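Local atomic coordinates of UDP-N-acetylglucosamine pyrophosphorylase (Entamoeba histolytica, PDB entry 3OC9), a protein that probably catalyses the transfer of a uridylyl group from UTP to N-acetylglucosamine 1-phosphate, giving UDP-N-acetylglucosamine and diphosphate. Residues Ile17-Thr20 with Lys21-Tyr25; Leu190-Val194 with Asp195-Ile199; Leu226-Gln230 with Glu231-Val235. All coordinates share one frame; numbering follows the deposited sequence.

Contact 1 (Ile17-Thr20 with Lys21-Tyr25)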
ATOM      1  N   ILE A  17      -3.897   3.374  24.196  1.00 27.29           N
ATOM      2  CA  ILE A  17      -2.456   3.632  24.161  1.00 26.86           C
ATOM      3  C   ILE A  17      -2.195   4.610  22.996  1.00 26.55           C
ATOM      4  O   ILE A  17      -2.088   4.210  21.828  1.00 25.39           O
ATOM      5  CB  ILE A  17      -1.602   2.328  24.020  1.00 26.62           C
ATOM      6  CG1 ILE A  17      -1.944   1.315  25.123  1.00 27.51           C
ATOM      7  CG2 ILE A  17      -0.096   2.651  24.067  1.00 25.74           C
ATOM      8  CD1 ILE A  17      -1.287  -0.066  24.932  1.00 27.29           C
ATOM      9  N   PRO A  18      -2.107   5.913  23.302  1.00 27.15           N
ATOM     10  CA  PRO A  18      -2.066   6.907  22.239  1.00 26.98           C
ATOM     11  C   PRO A  18      -0.717   6.925  21.490  1.00 26.06           C
ATOM     12  O   PRO A  18       0.308   6.520  22.056  1.00 25.03           O
ATOM     13  CB  PRO A  18      -2.252   8.230  23.003  1.00 28.16           C
ATOM     14  CG  PRO A  18      -1.666   7.960  24.335  1.00 28.99           C
ATOM     15  CD  PRO A  18      -2.046   6.529  24.644  1.00 28.67           C
ATOM     16  N   VAL A  19      -0.762   7.354  20.227  1.00 26.24           N
ATOM     17  CA  VAL A  19       0.457   7.649  19.439  1.00 26.59           C
ATOM     18  C   VAL A  19       0.989   9.018  19.876  1.00 27.05           C
ATOM     19  O   VAL A  19       0.278  10.034  19.769  1.00 28.38           O
ATOM     20  CB  VAL A  19       0.167   7.667  17.919  1.00 25.82           C
ATOM     21  CG1 VAL A  19       1.462   7.939  17.115  1.00 25.78           C
ATOM     22  CG2 VAL A  19      -0.475   6.338  17.474  1.00 26.01           C
ATOM     23  N   THR A  20       2.225   9.040  20.370  1.00 27.51           N
ATOM     24  CA  THR A  20       2.815  10.255  20.975  1.00 28.21           C
ATOM     25  C   THR A  20       4.042  10.747  20.195  1.00 28.52           C
ATOM     26  O   THR A  20       4.573  10.024  19.344  1.00 26.81           O
ATOM     27  CB  THR A  20       3.304   9.985  22.412  1.00 28.53           C
ATOM     28  OG1 THR A  20       4.434   9.096  22.381  1.00 30.76           O
ATOM     29  CG2 THR A  20       2.187   9.359  23.296  1.00 29.49           C
ATOM     30  N   LYS A  21       4.529  11.948  20.523  1.00 29.37           N
ATOM     31  CA  LYS A  21       5.806  12.416  19.936  1.00 30.59           C
ATOM     32  C   LYS A  21       7.012  11.514  20.259  1.00 30.64           C
ATOM     33  O   LYS A  21       7.931  11.404  19.428  1.00 30.60           O
ATOM     34  CB  LYS A  21       6.094  13.901  20.253  1.00 32.07           C
ATOM     35  CG  LYS A  21       5.257  14.900  19.423  1.00 35.52           C
ATOM     36  CD  LYS A  21       5.532  14.786  17.908  1.00 39.97           C
ATOM     37  CE  LYS A  21       4.580  15.651  17.070  1.00 43.58           C
ATOM     38  NZ  LYS A  21       4.903  15.603  15.603  1.00 44.26           N
ATOM     39  N   GLU A  22       7.017  10.861  21.432  1.00 31.31           N
ATOM     40  CA  GLU A  22       8.065   9.873  21.764  1.00 31.64           C
ATOM     41  C   GLU A  22       8.148   8.763  20.678  1.00 30.50           C
ATOM     42  O   GLU A  22       9.258   8.382  20.248  1.00 29.26           O
ATOM     43  CB  GLU A  22       7.862   9.274  23.175  1.00 33.74           C
ATOM     44  CG  GLU A  22       8.856   8.141  23.565  1.00 37.29           C
ATOM     45  CD  GLU A  22       8.487   7.348  24.838  1.00 43.40           C
ATOM     46  OE1 GLU A  22       7.298   7.317  25.245  1.00 45.77           O
ATOM     47  OE2 GLU A  22       9.404   6.720  25.424  1.00 44.56           O
ATOM     48  N   HIS A  23       6.987   8.282  20.218  1.00 28.60           N
ATOM     49  CA  HIS A  23       6.936   7.270  19.136  1.00 27.32           C
ATOM     50  C   HIS A  23       7.518   7.793  17.809  1.00 26.74           C
ATOM     51  O   HIS A  23       8.303   7.087  17.150  1.00 26.06           O
ATOM     52  CB  HIS A  23       5.501   6.742  18.891  1.00 26.76           C
ATOM     53  CG  HIS A  23       4.892   6.037  20.071  1.00 27.75           C
ATOM     54  ND1 HIS A  23       3.665   6.387  20.592  1.00 25.35           N
ATOM     55  CD2 HIS A  23       5.331   4.990  20.812  1.00 29.38           C
ATOM     56  CE1 HIS A  23       3.385   5.607  21.622  1.00 27.30           C
ATOM     57  NE2 HIS A  23       4.373   4.742  21.775  1.00 29.28           N
ATOM     58  N   TYR A  24       7.130   9.011  17.414  1.00 25.91           N
ATOM     59  CA  TYR A  24       7.661   9.642  16.180  1.00 26.11           C
ATOM     60  C   TYR A  24       9.204   9.709  16.184  1.00 26.53           C
ATOM     61  O   TYR A  24       9.859   9.307  15.213  1.00 25.11           O
ATOM     62  CB  TYR A  24       7.042  11.043  16.002  1.00 26.02           C
ATOM     63  CG  TYR A  24       7.575  11.884  14.846  1.00 27.05           C
ATOM     64  CD1 TYR A  24       7.039  11.760  13.563  1.00 26.70           C
ATOM     65  CD2 TYR A  24       8.577  12.826  15.051  1.00 26.40           C
ATOM     66  CE1 TYR A  24       7.513  12.541  12.490  1.00 27.95           C
ATOM     67  CE2 TYR A  24       9.063  13.608  13.985  1.00 28.10           C
ATOM     68  CZ  TYR A  24       8.528  13.454  12.711  1.00 26.98           C
ATOM     69  OH  TYR A  24       9.000  14.235  11.664  1.00 29.46           O
ATOM     70  N   TYR A  25       9.791  10.224  17.268  1.00 27.72           N
ATOM     71  CA  TYR A  25      11.263  10.323  17.352  1.00 28.84           C
ATOM     72  C   TYR A  25      12.005   8.981  17.451  1.00 28.26           C
ATOM     73  O   TYR A  25      13.119   8.855  16.927  1.00 28.52           O
ATOM     74  CB  TYR A  25      11.722  11.326  18.436  1.00 29.93           C
ATOM     75  CG  TYR A  25      11.352  12.754  18.081  1.00 31.94           C
ATOM     76  CD1 TYR A  25      11.919  13.386  16.973  1.00 33.67           C
ATOM     77  CD2 TYR A  25      10.407  13.460  18.829  1.00 35.15           C
ATOM     78  CE1 TYR A  25      11.567  14.683  16.625  1.00 35.99           C
ATOM     79  CE2 TYR A  25      10.045  14.767  18.488  1.00 36.56           C
ATOM     80  CZ  TYR A  25      10.625  15.366  17.377  1.00 37.35           C
ATOM     81  OH  TYR A  25      10.297  16.661  17.022  1.00 41.19           O
TER
HETATM   82  O   HOH W   1       5.258   9.371  25.537  1.00 30.31           O

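Contact 2 (Leu190-Val194 with Asp195-Ile199)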
ATOM      1  N   LEU A 190      -2.017   8.742  -1.076  1.00 21.50           N
ATOM      2  CA  LEU A 190      -1.668   9.436   0.188  1.00 20.76           C
ATOM      3  C   LEU A 190      -0.846   8.621   1.198  1.00 20.07           C
ATOM      4  O   LEU A 190      -0.525   9.142   2.282  1.00 19.73           O
ATOM      5  CB  LEU A 190      -2.931  10.014   0.856  1.00 20.67           C
ATOM      6  CG  LEU A 190      -3.732  11.022   0.005  1.00 22.00           C
ATOM      7  CD1 LEU A 190      -4.973  11.519   0.724  1.00 25.88           C
ATOM      8  CD2 LEU A 190      -2.877  12.218  -0.409  1.00 22.38           C
ATOM      9  N   CYS A 191      -0.504   7.365   0.866  1.00 18.65           N
ATOM     10  CA  CYS A 191       0.254   6.510   1.805  1.00 19.61           C
ATOM     11  C   CYS A 191       1.548   7.161   2.359  1.00 19.34           C
ATOM     12  O   CYS A 191       2.342   7.748   1.589  1.00 19.45           O
ATOM     13  CB  CYS A 191       0.544   5.139   1.175  1.00 19.41           C
ATOM     14  SG  CYS A 191       1.309   3.921   2.300  1.00 20.82           S
ATOM     15  N   LYS A 192       1.759   7.068   3.678  1.00 18.87           N
ATOM     16  CA  LYS A 192       2.971   7.647   4.301  1.00 18.37           C
ATOM     17  C   LYS A 192       4.255   6.767   4.148  1.00 18.66           C
ATOM     18  O   LYS A 192       5.328   7.142   4.614  1.00 19.66           O
ATOM     19  CB  LYS A 192       2.722   8.020   5.791  1.00 18.97           C
ATOM     20  CG  LYS A 192       1.793   9.256   6.039  1.00 18.22           C
ATOM     21  CD  LYS A 192       1.630   9.477   7.579  1.00 19.49           C
ATOM     22  CE  LYS A 192       0.802  10.741   7.925  1.00 21.90           C
ATOM     23  NZ  LYS A 192       0.716  10.929   9.447  1.00 19.85           N
ATOM     24  N   ASP A 193       4.153   5.599   3.505  1.00 17.89           N
ATOM     25  CA  ASP A 193       5.345   4.744   3.275  1.00 17.99           C
ATOM     26  C   ASP A 193       5.962   4.309   4.615  1.00 18.23           C
ATOM     27  O   ASP A 193       5.210   3.794   5.457  1.00 17.96           O
ATOM     28  CB  ASP A 193       6.330   5.404   2.265  1.00 18.32           C
ATOM     29  CG  ASP A 193       5.696   5.588   0.863  1.00 21.32           C
ATOM     30  OD1 ASP A 193       4.966   4.681   0.411  1.00 23.98           O
ATOM     31  OD2 ASP A 193       5.915   6.625   0.194  1.00 24.24           O
ATOM     32  N   VAL A 194       7.268   4.512   4.845  1.00 18.29           N
ATOM     33  CA  VAL A 194       7.901   4.099   6.131  1.00 19.08           C
ATOM     34  C   VAL A 194       7.622   5.165   7.234  1.00 18.96           C
ATOM     35  O   VAL A 194       8.487   5.983   7.583  1.00 19.08           O
ATOM     36  CB  VAL A 194       9.436   3.737   5.956  1.00 19.16           C
ATOM     37  CG1 VAL A 194      10.064   3.200   7.275  1.00 19.69           C
ATOM     38  CG2 VAL A 194       9.637   2.707   4.838  1.00 21.09           C
ATOM     39  N   ASP A 195       6.391   5.137   7.766  1.00 18.40           N
ATOM     40  CA  ASP A 195       5.850   6.184   8.671  1.00 19.01           C
ATOM     41  C   ASP A 195       6.573   6.128  10.035  1.00 19.92           C
ATOM     42  O   ASP A 195       6.417   5.139  10.752  1.00 19.74           O
ATOM     43  CB  ASP A 195       4.320   5.939   8.841  1.00 19.53           C
ATOM     44  CG  ASP A 195       3.631   6.935   9.796  1.00 21.20           C
ATOM     45  OD1 ASP A 195       4.276   7.916  10.209  1.00 19.63           O
ATOM     46  OD2 ASP A 195       2.433   6.719  10.155  1.00 20.11           O
ATOM     47  N   PRO A 196       7.354   7.180  10.409  1.00 19.45           N
ATOM     48  CA  PRO A 196       8.075   7.103  11.708  1.00 20.49           C
ATOM     49  C   PRO A 196       7.147   6.876  12.923  1.00 20.23           C
ATOM     50  O   PRO A 196       7.569   6.210  13.896  1.00 20.17           O
ATOM     51  CB  PRO A 196       8.807   8.465  11.817  1.00 21.27           C
ATOM     52  CG  PRO A 196       8.690   9.109  10.490  1.00 22.37           C
ATOM     53  CD  PRO A 196       7.638   8.416   9.662  1.00 21.29           C
ATOM     54  N   ASN A 197       5.928   7.443  12.880  1.00 20.11           N
ATOM     55  CA  ASN A 197       4.912   7.230  13.957  1.00 20.36           C
ATOM     56  C   ASN A 197       4.620   5.737  14.169  1.00 20.18           C
ATOM     57  O   ASN A 197       4.555   5.240  15.325  1.00 20.44           O
ATOM     58  CB  ASN A 197       3.584   7.976  13.641  1.00 19.91           C
ATOM     59  CG  ASN A 197       3.761   9.492  13.508  1.00 22.52           C
ATOM     60  OD1 ASN A 197       3.946  10.195  14.508  1.00 24.77           O
ATOM     61  ND2 ASN A 197       3.684  10.003  12.267  1.00 21.72           N
ATOM     62  N   MET A 198       4.466   5.021  13.055  1.00 19.77           N
ATOM     63  CA  MET A 198       4.120   3.573  13.076  1.00 19.76           C
ATOM     64  C   MET A 198       5.330   2.684  13.479  1.00 19.62           C
ATOM     65  O   MET A 198       5.180   1.712  14.249  1.00 20.07           O
ATOM     66  CB  MET A 198       3.529   3.203  11.685  1.00 19.82           C
ATOM     67  CG  MET A 198       3.144   1.738  11.469  1.00 21.30           C
ATOM     68  SD  MET A 198       2.715   1.486   9.709  1.00 21.52           S
ATOM     69  CE  MET A 198       1.798  -0.038   9.878  1.00 21.38           C
ATOM     70  N   ILE A 199       6.528   3.019  12.970  1.00 19.96           N
ATOM     71  CA  ILE A 199       7.769   2.267  13.325  1.00 20.16           C
ATOM     72  C   ILE A 199       8.040   2.367  14.848  1.00 20.85           C
ATOM     73  O   ILE A 199       8.321   1.358  15.519  1.00 21.11           O
ATOM     74  CB  ILE A 199       9.011   2.777  12.501  1.00 20.66           C
ATOM     75  CG1 ILE A 199       8.797   2.583  10.990  1.00 21.06           C
ATOM     76  CG2 ILE A 199      10.371   2.176  13.026  1.00 21.82           C
ATOM     77  CD1 ILE A 199       8.628   1.148  10.504  1.00 20.36           C
TER
HETATM   78  O   HOH W   2       0.507   8.412  10.995  1.00 18.03           O

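Contact 3 (Leu226-Gln230 with Glu231-Val235)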
ATOM      1  N   LEU A 226     -11.768  -6.895  10.731  1.00 19.42           N
ATOM      2  CA  LEU A 226     -11.032  -7.815  11.650  1.00 19.11           C
ATOM      3  C   LEU A 226     -11.960  -8.504  12.658  1.00 20.44           C
ATOM      4  O   LEU A 226     -12.916  -7.882  13.172  1.00 21.03           O
ATOM      5  CB  LEU A 226      -9.936  -7.066  12.438  1.00 18.95           C
ATOM      6  CG  LEU A 226      -8.916  -6.264  11.614  1.00 18.91           C
ATOM      7  CD1 LEU A 226      -7.888  -5.629  12.544  1.00 19.38           C
ATOM      8  CD2 LEU A 226      -8.187  -7.133  10.556  1.00 18.10           C
ATOM      9  N   VAL A 227     -11.647  -9.768  12.950  1.00 20.32           N
ATOM     10  CA  VAL A 227     -12.346 -10.558  13.971  1.00 21.03           C
ATOM     11  C   VAL A 227     -11.296 -11.297  14.826  1.00 22.04           C
ATOM     12  O   VAL A 227     -10.144 -11.408  14.420  1.00 21.36           O
ATOM     13  CB  VAL A 227     -13.352 -11.599  13.344  1.00 21.29           C
ATOM     14  CG1 VAL A 227     -14.417 -10.920  12.427  1.00 20.87           C
ATOM     15  CG2 VAL A 227     -12.607 -12.701  12.589  1.00 21.36           C
ATOM     16  N   LYS A 228     -11.702 -11.789  16.001  1.00 23.49           N
ATOM     17  CA  LYS A 228     -10.828 -12.607  16.859  1.00 25.48           C
ATOM     18  C   LYS A 228     -11.431 -14.013  17.016  1.00 26.41           C
ATOM     19  O   LYS A 228     -12.632 -14.141  17.274  1.00 26.24           O
ATOM     20  CB  LYS A 228     -10.648 -11.931  18.233  1.00 26.56           C
ATOM     21  CG  LYS A 228      -9.546 -12.548  19.102  1.00 29.52           C
ATOM     22  CD  LYS A 228      -9.480 -11.916  20.499  1.00 33.96           C
ATOM     23  CE  LYS A 228      -8.671 -10.629  20.510  1.00 38.36           C
ATOM     24  NZ  LYS A 228      -8.460 -10.138  21.920  1.00 40.93           N
ATOM     25  N   GLU A 229     -10.603 -15.046  16.838  1.00 27.26           N
ATOM     26  CA  GLU A 229     -11.009 -16.458  17.005  1.00 29.31           C
ATOM     27  C   GLU A 229      -9.939 -17.220  17.800  1.00 29.80           C
ATOM     28  O   GLU A 229      -8.785 -17.309  17.364  1.00 28.31           O
ATOM     29  CB  GLU A 229     -11.210 -17.112  15.633  1.00 29.65           C
ATOM     30  CG  GLU A 229     -11.778 -18.541  15.663  1.00 34.65           C
ATOM     31  CD  GLU A 229     -12.219 -19.069  14.291  1.00 39.12           C
ATOM     32  OE1 GLU A 229     -11.997 -18.406  13.256  1.00 42.57           O
ATOM     33  OE2 GLU A 229     -12.810 -20.169  14.242  1.00 43.03           O
ATOM     34  N   GLN A 230     -10.313 -17.755  18.970  1.00 30.81           N
ATOM     35  CA  GLN A 230      -9.347 -18.432  19.864  1.00 31.88           C
ATOM     36  C   GLN A 230      -8.054 -17.603  20.079  1.00 32.30           C
ATOM     37  O   GLN A 230      -6.918 -18.107  19.957  1.00 32.05           O
ATOM     38  CB  GLN A 230      -9.055 -19.867  19.385  1.00 33.06           C
ATOM     39  CG  GLN A 230     -10.273 -20.808  19.471  1.00 34.33           C
ATOM     40  CD  GLN A 230      -9.906 -22.288  19.495  1.00 38.42           C
ATOM     41  OE1 GLN A 230      -9.641 -22.892  18.452  1.00 38.10           O
ATOM     42  NE2 GLN A 230      -9.922 -22.890  20.695  1.00 38.27           N
ATOM     43  N   GLU A 231      -8.268 -16.321  20.392  1.00 31.78           N
ATOM     44  CA  GLU A 231      -7.229 -15.321  20.654  1.00 32.70           C
ATOM     45  C   GLU A 231      -6.343 -14.934  19.455  1.00 31.11           C
ATOM     46  O   GLU A 231      -5.368 -14.218  19.639  1.00 31.83           O
ATOM     47  CB  GLU A 231      -6.376 -15.669  21.895  1.00 34.22           C
ATOM     48  CG  GLU A 231      -7.164 -15.742  23.216  1.00 38.67           C
ATOM     49  CD  GLU A 231      -7.907 -14.446  23.553  1.00 44.01           C
ATOM     50  OE1 GLU A 231      -7.302 -13.349  23.488  1.00 46.99           O
ATOM     51  OE2 GLU A 231      -9.106 -14.533  23.898  1.00 47.28           O
ATOM     52  N   ARG A 232      -6.676 -15.394  18.246  1.00 29.17           N
ATOM     53  CA  ARG A 232      -5.915 -15.012  17.031  1.00 27.21           C
ATOM     54  C   ARG A 232      -6.701 -14.041  16.132  1.00 26.35           C
ATOM     55  O   ARG A 232      -7.922 -14.129  16.077  1.00 25.82           O
ATOM     56  CB  ARG A 232      -5.529 -16.258  16.227  1.00 28.14           C
ATOM     57  CG  ARG A 232      -4.721 -17.304  17.030  1.00 28.56           C
ATOM     58  CD  ARG A 232      -3.407 -16.690  17.508  1.00 32.31           C
ATOM     59  NE  ARG A 232      -2.648 -17.594  18.376  1.00 34.63           N
ATOM     60  CZ  ARG A 232      -1.620 -18.341  17.984  1.00 36.92           C
ATOM     61  NH1 ARG A 232      -1.205 -18.323  16.723  1.00 36.65           N
ATOM     62  NH2 ARG A 232      -1.004 -19.129  18.866  1.00 38.57           N
ATOM     63  N   ILE A 233      -6.001 -13.147  15.418  1.00 23.88           N
ATOM     64  CA  ILE A 233      -6.659 -12.170  14.511  1.00 22.99           C
ATOM     65  C   ILE A 233      -6.802 -12.683  13.069  1.00 22.09           C
ATOM     66  O   ILE A 233      -5.859 -13.273  12.538  1.00 21.26           O
ATOM     67  CB  ILE A 233      -5.872 -10.803  14.495  1.00 22.61           C
ATOM     68  CG1 ILE A 233      -5.777 -10.199  15.900  1.00 26.08           C
ATOM     69  CG2 ILE A 233      -6.470  -9.809  13.469  1.00 23.85           C
ATOM     70  CD1 ILE A 233      -7.141  -9.784  16.517  1.00 27.64           C
ATOM     71  N   LYS A 234      -7.983 -12.464  12.459  1.00 21.34           N
ATOM     72  CA  LYS A 234      -8.308 -12.837  11.073  1.00 20.90           C
ATOM     73  C   LYS A 234      -9.064 -11.716  10.338  1.00 20.83           C
ATOM     74  O   LYS A 234      -9.685 -10.855  10.983  1.00 19.97           O
ATOM     75  CB  LYS A 234      -9.160 -14.141  11.012  1.00 22.10           C
ATOM     76  CG  LYS A 234      -8.429 -15.432  11.452  1.00 24.88           C
ATOM     77  CD  LYS A 234      -9.383 -16.671  11.548  1.00 30.92           C
ATOM     78  CE  LYS A 234      -8.672 -17.866  12.235  1.00 32.89           C
ATOM     79  NZ  LYS A 234      -9.376 -19.210  12.024  1.00 36.57           N
ATOM     80  N   VAL A 235      -8.990 -11.720   8.996  1.00 20.23           N
ATOM     81  CA  VAL A 235      -9.861 -10.863   8.143  1.00 21.26           C
ATOM     82  C   VAL A 235     -11.061 -11.644   7.606  1.00 22.58           C
ATOM     83  O   VAL A 235     -10.891 -12.782   7.089  1.00 22.78           O
ATOM     84  CB  VAL A 235      -9.074 -10.236   6.933  1.00 20.33           C
ATOM     85  CG1 VAL A 235     -10.006  -9.514   5.956  1.00 22.80           C
ATOM     86  CG2 VAL A 235      -7.970  -9.282   7.429  1.00 21.20           C
TER

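Contact 1 (Ile17-Thr20 with Lys21-Tyr25)
Thr20 N donates to His23 ND1 over 3.0 Å, nearly straight at 168°, and this bond ties the last loop residue to the first turn of helix 21-32. ND1 is the acceptor, and the amide approaches at the imidazole edge, 17° out of the ring plane. A weak return bond runs from His23 N to Thr20 OG1 at 3.4 Å. The threonine hydroxyl can take it because chi1 of 68° sets OG1 between the backbone N and the carbonyl carbon, folded over the start of the helix. Thr20 O receives two further weak bonds, from His23 N and, at 3.4 Å, from Tyr24 N, the latter in the i to i+4 spacing of the helix. A water extends the polar chain outward: it lies 3.3 Å from Thr20 OG1 and donates to Glu22 OE1 at 2.9 Å. Glu22 reaches it with an extended chain, while its CB lies 3.5 Å from Thr20 OG1. On the inner side the imidazole edge continues along the loop, with His23 CE1 3.2 Å from Pro18 O and ND1 3.6 Å from Val19 CA. The ring also meets Tyr201 of helix 196-204 edge-to-face, and Val19 rests on Tyr201 and Asn197 of the same helix. The buried histidine is therefore held between the Thr20 amide at its edge and Tyr201 of the neighbouring helix, whereas Lys21 and Glu22 are exposed. Reciprocal bonding between Thr20 and His23, with Thr20 as N-cap, is a capping box at the start of helix 21-32.

Contact 2 (Leu190-Val194 with Asp195-Ile199)
A tight turn leading into the N-terminus of helix 196-204 brings the Lys192 chain slantwise past the Asp195 carboxylate, with Val194 at the centre of an inverse gamma turn. Asp195 N closes that turn on Asp193 O at 2.9 Å, a weak bond bent to 124°. Asp195 is the N-cap: its OD1 accepts from Asn197 N at 3.2 Å, the amide coming from above the carboxylate plane, 64° out of it. The same oxygen takes a second bond on its syn side, from Asn197 ND2 at 3.0 Å. With CG anti to the backbone N (chi1 178°), the carboxylate lies beside its own carbonyl carbon and reaches forward over the first turn. The other oxygen, OD2, forms a salt bridge with Lys212 and accepts from a water at 2.7 Å. That water in turn accepts from Lys192 NZ at 3.0 Å, so lysine and aspartate are linked indirectly; the extended lysine chain passes the carboxylate with CD 3.9 Å from Asp195 OD2, and its ammonium group pairs with Glu386. Lys212 and the water thus hold OD2, while two N-H groups hold OD1. Away from the polar side, Val194 CG1 meets Ile199 CG1 at 4.0 Å, and both side chains pack on Thr36 of strand 36-41. Pro196 packs on Tyr24 and Leu28 of helix 21-32. Proline directly after an aspartate N-cap fits the first helical position, where no backbone N-H is needed, and the whole is a side-chain-capped helix start entered through an inverse gamma turn.

Contact 3 (Leu226-Gln230 with Glu231-Val235)
Leu226 and Val235 meet through CD2 and CG2 at 3.8 Å, at the closely packed end of a two-stranded antiparallel hairpin. Ile233 adds its CG2 to the same apolar face, 4.3 Å from Leu226 CD2. Two hydrogen-bonded pairs form the ladder: Val227 and Lys234 exchange two backbone bonds, as do Glu229 and Arg232, where Glu229 N reaches Arg232 O at 2.9 Å. The reverse bond, from Arg232 N to Glu229 O, comes in 59° above the carbonyl plane as the chain reverses through a type I' turn with Gln230 and Glu231 at its corners. Both corner residues have positive phi and are exposed. On this looser side the contacts are ionic and of unequal length. Lys234 NZ donates to Glu229 OE1 at 3.0 Å in a salt bridge, meeting the carboxylate from above its plane; both chains are extended and lie diagonally on the face that also bears Val227 and Arg232. Lys228, bent at chi3 (-83°), swings NZ toward Glu231 OE1, but at 3.8 Å that bridge is long. Arg232 sends NH1 to the carbonyl of Pro317, and Val227 and Glu229 touch Tyr7 near the chain's start. The ionic part is thus uneven, one close diagonal bridge across the strands and one long one, while the backbone bonds and the apolar cluster of Leu226, Ile233 and Val235 set the register.

In the fold
Contacts 1 and 2 are both helix starts, and they touch: Tyr24 CB lies 3.5 Å from Asn197 OD1, where helices 21-32 and 196-204 meet. Their caps differ in chemistry. Contact 1, its centre about 22 Å from the chain centre and partly exposed, relies on a hydroxyl and an imidazole; contact 2, about 11 Å from it and buried, uses a carboxylate whose charge is met by Lys212 directly and by Lys192 through a water. Contact 3 stands apart, its nearest atoms about 11 Å from contact 2 and about 13 Å from contact 1. This peripheral hairpin is a separate two-stranded sheet, joined by backbone ladder bonds instead of side-chain caps, with one close and one long salt bridge between its side chains.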